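Diphosphomevalonate decarboxylase, putative (PDB 2HKE) probably catalyses the ATP-dependent decarboxylation of (R)-5-diphosphomevalonate to isopentenyl diphosphate in the mevalonate pathway of isoprenoid and sterol synthesis. Local coordinates at residues A[304-317]-A[332-346]. The protein carries 1 engineered substitution. Residues are numbered along the deposited sequence; the frame is centred on the assembly and turned at random.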
loop_
_atom_site.group_PDB
_atom_site.type_symbol
_atom_site.label_atom_id
_atom_site.label_comp_id
_atom_site.label_asym_id
_atom_site.label_seq_id
_atom_site.Cartn_x
_atom_site.Cartn_y
_atom_site.Cartn_z
ATOM N N LYS A 304 -13.104 13.463 -6.819
ATOM C CA LYS A 304 -14.234 13.668 -5.903
ATOM C C LYS A 304 -15.576 13.926 -6.581
ATOM O O LYS A 304 -16.583 13.314 -6.236
ATOM C CB LYS A 304 -13.883 14.811 -4.950
ATOM C CG LYS A 304 -14.690 14.791 -3.694
ATOM C CD LYS A 304 -14.143 15.704 -2.589
ATOM C CE LYS A 304 -15.087 15.492 -1.385
ATOM N NZ LYS A 304 -15.050 16.480 -0.192
ATOM N N GLU A 305 -15.600 14.849 -7.533
ATOM C CA GLU A 305 -16.814 15.173 -8.324
ATOM C C GLU A 305 -17.466 13.944 -8.978
ATOM O O GLU A 305 -18.702 13.864 -9.138
ATOM C CB GLU A 305 -16.506 16.267 -9.362
ATOM C CG GLU A 305 -15.520 15.848 -10.424
ATOM C CD GLU A 305 -14.825 17.037 -11.126
ATOM O OE1 GLU A 305 -15.555 17.894 -11.728
ATOM O OE2 GLU A 305 -13.560 17.126 -11.026
ATOM N N ASP A 306 -16.635 12.968 -9.350
ATOM C CA ASP A 306 -17.094 11.815 -10.092
ATOM C C ASP A 306 -17.396 10.634 -9.180
ATOM O O ASP A 306 -17.940 9.641 -9.634
ATOM C CB ASP A 306 -16.022 11.392 -11.090
ATOM C CG ASP A 306 -15.916 12.346 -12.283
ATOM O OD1 ASP A 306 -16.947 12.964 -12.628
ATOM O OD2 ASP A 306 -14.815 12.480 -12.880
ATOM N N LEU A 307 -17.066 10.734 -7.910
ATOM C CA LEU A 307 -17.077 9.566 -7.051
ATOM C C LEU A 307 -18.507 9.076 -6.798
ATOM O O LEU A 307 -18.722 7.878 -6.810
ATOM C CB LEU A 307 -16.321 9.825 -5.756
ATOM C CG LEU A 307 -16.179 8.627 -4.789
ATOM C CD1 LEU A 307 -14.849 8.695 -3.998
ATOM C CD2 LEU A 307 -17.373 8.381 -3.872
ATOM N N PRO A 308 -19.462 9.971 -6.452
ATOM C CA PRO A 308 -20.814 9.448 -6.164
ATOM C C PRO A 308 -21.411 8.642 -7.278
ATOM O O PRO A 308 -21.960 7.535 -6.988
ATOM C CB PRO A 308 -21.617 10.720 -5.865
ATOM C CG PRO A 308 -20.503 11.589 -5.187
ATOM C CD PRO A 308 -19.432 11.416 -6.200
ATOM N N GLU A 309 -21.293 9.112 -8.518
ATOM C CA GLU A 309 -21.840 8.355 -9.647
ATOM C C GLU A 309 -21.116 7.050 -9.779
ATOM O O GLU A 309 -21.750 6.014 -10.027
ATOM C CB GLU A 309 -21.735 9.092 -10.977
ATOM C CG GLU A 309 -22.514 8.410 -12.121
ATOM C CD GLU A 309 -22.425 9.157 -13.416
ATOM O OE1 GLU A 309 -21.405 8.978 -14.140
ATOM O OE2 GLU A 309 -23.362 9.947 -13.689
ATOM N N ALA A 310 -19.790 7.097 -9.663
ATOM C CA ALA A 310 -18.984 5.876 -9.785
ATOM C C ALA A 310 -19.418 4.811 -8.768
ATOM O O ALA A 310 -19.591 3.644 -9.113
ATOM C CB ALA A 310 -17.437 6.232 -9.695
ATOM N N VAL A 311 -19.600 5.209 -7.516
ATOM C CA VAL A 311 -19.982 4.307 -6.470
ATOM C C VAL A 311 -21.425 3.803 -6.691
ATOM O O VAL A 311 -21.685 2.594 -6.532
ATOM C CB VAL A 311 -19.784 4.917 -5.093
ATOM C CG1 VAL A 311 -20.359 3.988 -4.010
ATOM C CG2 VAL A 311 -18.309 5.243 -4.856
ATOM N N ALA A 312 -22.321 4.688 -7.132
ATOM C CA ALA A 312 -23.692 4.274 -7.508
ATOM C C ALA A 312 -23.662 3.201 -8.606
ATOM O O ALA A 312 -24.421 2.207 -8.553
ATOM C CB ALA A 312 -24.542 5.482 -7.993
ATOM N N MET A 313 -22.810 3.419 -9.594
ATOM C CA MET A 313 -22.643 2.471 -10.715
ATOM C C MET A 313 -22.156 1.155 -10.184
ATOM O O MET A 313 -22.706 0.098 -10.515
ATOM C CB MET A 313 -21.684 3.065 -11.750
ATOM C CG MET A 313 -21.398 2.185 -12.928
ATOM S SD MET A 313 -20.046 1.013 -12.632
ATOM C CE MET A 313 -18.578 2.056 -12.294
ATOM N N LEU A 314 -21.124 1.169 -9.326
ATOM C CA LEU A 314 -20.667 -0.090 -8.696
ATOM C C LEU A 314 -21.772 -0.871 -7.978
ATOM O O LEU A 314 -21.800 -2.091 -8.054
ATOM C CB LEU A 314 -19.513 0.149 -7.708
ATOM C CG LEU A 314 -18.209 0.702 -8.311
ATOM C CD1 LEU A 314 -17.126 0.909 -7.229
ATOM C CD2 LEU A 314 -17.702 -0.187 -9.478
ATOM N N MET A 315 -22.636 -0.170 -7.236
ATOM C CA MET A 315 -23.700 -0.812 -6.426
ATOM C C MET A 315 -24.780 -1.479 -7.247
ATOM O O MET A 315 -25.492 -2.342 -6.743
ATOM C CB MET A 315 -24.330 0.197 -5.511
ATOM C CG MET A 315 -23.384 0.709 -4.410
ATOM S SD MET A 315 -22.678 -0.532 -3.351
ATOM C CE MET A 315 -21.109 -0.974 -4.119
ATOM N N GLU A 316 -24.931 -1.047 -8.482
ATOM C CA GLU A 316 -25.837 -1.709 -9.386
ATOM C C GLU A 316 -25.346 -3.105 -9.747
ATOM O O GLU A 316 -26.123 -3.964 -10.062
ATOM C CB GLU A 316 -26.019 -0.843 -10.598
ATOM C CG GLU A 316 -26.778 0.356 -10.229
ATOM C CD GLU A 316 -28.272 0.098 -10.003
ATOM O OE1 GLU A 316 -28.830 -0.859 -10.603
ATOM O OE2 GLU A 316 -28.862 0.891 -9.243
ATOM N N HIS A 317 -24.035 -3.305 -9.710
ATOM C CA HIS A 317 -23.425 -4.552 -10.159
ATOM C C HIS A 317 -22.936 -5.371 -8.992
ATOM O O HIS A 317 -22.892 -6.617 -9.047
ATOM C CB HIS A 317 -22.251 -4.211 -11.099
ATOM C CG HIS A 317 -22.669 -3.468 -12.329
ATOM N ND1 HIS A 317 -22.866 -2.113 -12.355
ATOM C CD2 HIS A 317 -22.941 -3.903 -13.571
ATOM C CE1 HIS A 317 -23.238 -1.739 -13.561
ATOM N NE2 HIS A 317 -23.307 -2.816 -14.315
ATOM N N LEU A 332 -19.171 12.944 1.627
ATOM C CA LEU A 332 -19.112 12.328 0.345
ATOM C C LEU A 332 -20.015 11.080 0.338
ATOM O O LEU A 332 -20.710 10.777 -0.629
ATOM C CB LEU A 332 -17.641 11.985 0.066
ATOM C CG LEU A 332 -17.316 11.620 -1.334
ATOM C CD1 LEU A 332 -17.860 12.648 -2.389
ATOM C CD2 LEU A 332 -15.752 11.380 -1.419
ATOM N N LEU A 333 -20.002 10.346 1.428
ATOM C CA LEU A 333 -20.894 9.218 1.592
ATOM C C LEU A 333 -22.380 9.627 1.483
ATOM O O LEU A 333 -23.223 8.947 0.861
ATOM C CB LEU A 333 -20.611 8.532 2.932
ATOM C CG LEU A 333 -21.573 7.373 3.216
ATOM C CD1 LEU A 333 -21.508 6.292 2.112
ATOM C CD2 LEU A 333 -21.287 6.796 4.574
ATOM N N GLU A 334 -22.718 10.747 2.099
ATOM C CA GLU A 334 -24.077 11.205 2.025
ATOM C C GLU A 334 -24.452 11.548 0.582
ATOM O O GLU A 334 -25.565 11.301 0.158
ATOM C CB GLU A 334 -24.299 12.390 2.937
ATOM C CG GLU A 334 -25.815 12.710 3.037
ATOM C CD GLU A 334 -26.667 11.452 3.329
ATOM O OE1 GLU A 334 -26.431 10.814 4.391
ATOM O OE2 GLU A 334 -27.520 11.103 2.476
ATOM N N LYS A 335 -23.496 12.068 -0.184
ATOM C CA LYS A 335 -23.734 12.329 -1.599
ATOM C C LYS A 335 -23.963 11.041 -2.408
ATOM O O LYS A 335 -24.767 11.027 -3.306
ATOM C CB LYS A 335 -22.609 13.145 -2.197
ATOM C CG LYS A 335 -22.668 14.596 -1.784
ATOM C CD LYS A 335 -21.552 15.393 -2.435
ATOM C CE LYS A 335 -22.030 16.759 -2.933
ATOM N NZ LYS A 335 -20.858 17.737 -3.099
ATOM N N VAL A 336 -23.249 9.968 -2.103
ATOM C CA VAL A 336 -23.503 8.683 -2.765
ATOM C C VAL A 336 -24.971 8.270 -2.583
ATOM O O VAL A 336 -25.635 7.807 -3.499
ATOM C CB VAL A 336 -22.581 7.548 -2.197
ATOM C CG1 VAL A 336 -23.017 6.209 -2.768
ATOM C CG2 VAL A 336 -21.117 7.812 -2.547
ATOM N N LYS A 337 -25.488 8.493 -1.384
ATOM C CA LYS A 337 -26.825 8.020 -1.046
ATOM C C LYS A 337 -27.938 8.697 -1.813
ATOM O O LYS A 337 -29.013 8.154 -1.899
ATOM C CB LYS A 337 -27.062 8.159 0.462
ATOM C CG LYS A 337 -26.128 7.270 1.244
ATOM C CD LYS A 337 -26.523 7.111 2.722
ATOM C CE LYS A 337 -25.509 6.289 3.430
ATOM N NZ LYS A 337 -25.786 6.252 4.869
ATOM N N VAL A 338 -27.710 9.897 -2.335
ATOM C CA VAL A 338 -28.765 10.588 -3.058
ATOM C C VAL A 338 -28.632 10.502 -4.580
ATOM O O VAL A 338 -29.475 11.045 -5.297
ATOM C CB VAL A 338 -28.869 12.051 -2.611
ATOM C CG1 VAL A 338 -29.015 12.109 -1.076
ATOM C CG2 VAL A 338 -27.682 12.885 -3.106
ATOM N N VAL A 339 -27.581 9.843 -5.092
ATOM C CA VAL A 339 -27.433 9.735 -6.540
ATOM C C VAL A 339 -28.616 9.004 -7.156
ATOM O O VAL A 339 -29.024 7.949 -6.667
ATOM C CB VAL A 339 -26.130 8.984 -6.937
ATOM C CG1 VAL A 339 -26.045 8.702 -8.473
ATOM C CG2 VAL A 339 -24.954 9.779 -6.483
ATOM N N SER A 340 -29.130 9.563 -8.252
ATOM C CA SER A 340 -30.064 8.882 -9.091
ATOM C C SER A 340 -29.293 8.402 -10.320
ATOM O O SER A 340 -29.021 9.166 -11.216
ATOM C CB SER A 340 -31.195 9.812 -9.515
ATOM O OG SER A 340 -32.190 9.045 -10.150
ATOM N N LEU A 341 -28.925 7.143 -10.337
ATOM C CA LEU A 341 -28.017 6.640 -11.381
ATOM C C LEU A 341 -28.758 6.547 -12.700
ATOM O O LEU A 341 -29.811 5.929 -12.764
ATOM C CB LEU A 341 -27.499 5.256 -11.041
ATOM C CG LEU A 341 -26.462 4.658 -11.999
ATOM C CD1 LEU A 341 -25.228 5.401 -11.790
ATOM C CD2 LEU A 341 -26.242 3.165 -11.799
ATOM N N PRO A 342 -28.232 7.165 -13.734
ATOM C CA PRO A 342 -28.784 7.006 -15.077
ATOM C C PRO A 342 -28.836 5.571 -15.539
ATOM O O PRO A 342 -27.917 4.780 -15.279
ATOM C CB PRO A 342 -27.811 7.764 -15.946
ATOM C CG PRO A 342 -27.209 8.777 -15.032
ATOM C CD PRO A 342 -27.119 8.124 -13.704
ATOM N N ASP A 343 -29.887 5.243 -16.302
ATOM C CA ASP A 343 -30.083 3.881 -16.737
ATOM C C ASP A 343 -28.935 3.363 -17.582
ATOM O O ASP A 343 -28.690 2.174 -17.567
ATOM C CB ASP A 343 -31.387 3.790 -17.560
ATOM C CG ASP A 343 -32.328 2.790 -16.999
ATOM O OD1 ASP A 343 -31.932 1.602 -16.897
ATOM O OD2 ASP A 343 -33.459 3.200 -16.620
ATOM N N GLU A 344 -28.261 4.248 -18.320
ATOM C CA GLU A 344 -27.105 3.904 -19.152
ATOM C C GLU A 344 -25.986 3.209 -18.366
ATOM O O GLU A 344 -25.199 2.471 -18.954
ATOM C CB GLU A 344 -26.493 5.122 -19.839
ATOM C CG GLU A 344 -26.263 6.313 -18.928
ATOM C CD GLU A 344 -25.692 7.574 -19.584
ATOM O OE1 GLU A 344 -25.106 7.518 -20.694
ATOM O OE2 GLU A 344 -25.816 8.665 -18.927
ATOM N N TYR A 345 -25.931 3.404 -17.054
ATOM C CA TYR A 345 -24.819 2.839 -16.274
ATOM C C TYR A 345 -25.234 1.601 -15.517
ATOM O O TYR A 345 -24.518 1.151 -14.607
ATOM C CB TYR A 345 -24.226 3.905 -15.329
ATOM C CG TYR A 345 -23.794 5.125 -16.040
ATOM C CD1 TYR A 345 -22.858 5.062 -17.070
ATOM C CD2 TYR A 345 -24.245 6.371 -15.672
ATOM C CE1 TYR A 345 -22.437 6.183 -17.732
ATOM C CE2 TYR A 345 -23.821 7.503 -16.349
ATOM C CZ TYR A 345 -22.925 7.396 -17.384
ATOM O OH TYR A 345 -22.523 8.533 -18.055
ATOM N N LYS A 346 -26.403 1.058 -15.840
ATOM C CA LYS A 346 -26.856 -0.166 -15.252
ATOM C C LYS A 346 -26.580 -1.218 -16.327
ATOM O O LYS A 346 -26.552 -0.922 -17.536
ATOM C CB LYS A 346 -28.346 -0.096 -14.888
ATOM C CG LYS A 346 -28.698 0.977 -13.895
ATOM C CD LYS A 346 -30.213 1.153 -13.771
ATOM C CE LYS A 346 -30.551 2.374 -12.900
ATOM N NZ LYS A 346 -31.992 2.394 -12.569
#
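Val336 and Pro308 mark the point where two helices come together, their CA atoms 4.4 Å apart. Helices 307-317 and 332-338 cross at -56° with an axis separation of 8.4 Å, an approach that the compact proline and the beta-branched valine allow. One branch of Val336, CG2, lies against CA of Pro308 and CD2 of Leu307, while CG1, anti to the backbone N, meets CG1 of Val311 at 3.7 Å. Toward the N-terminal end of both helices, Leu332 spreads its methyls: CD2 touches CD1 of Leu307, and CD1 reaches the proline ring and the aliphatic stem of Lys304, whose ammonium goes on to a salt bridge with Asp329.

After Val338 the chain runs on along helix 307-317, and apolar side chains keep it attached. Val339 straddles one helical turn, with CG2 on CB of Pro308 (3.5 Å) and CG1 on CB of Ala312 (3.6 Å); the small alanine lets the chain come close. Leu341 follows, CD1 over Ala312 and Met313, CD2 pressed on CG of Glu316 at 3.3 Å.

Two polar side chains meet the Tyr345 region. The extended Glu309 brings its carboxylate beside CE2 of Tyr345, the two planes 42° apart; OE1 is hydrogen-bonded to Tyr279 OH and forms a salt bridge with Lys283, both in helix 267-283. His317 donates from ND1 to Met313 O in its own helix (2.9 Å, 161°), a bond lying in the ring plane, while NE2 accepts a hydrogen bond from Leu348 N. Thus fixed at both nitrogens, the imidazole presents its CE1 edge to Tyr345 O at 3.3 Å.

Leu307 and Val311 also rest on strand 183-189, placing this helix-helix and helix-loop packing at the periphery of the alpha/beta C-terminal domain of a GHMP-type decarboxylase.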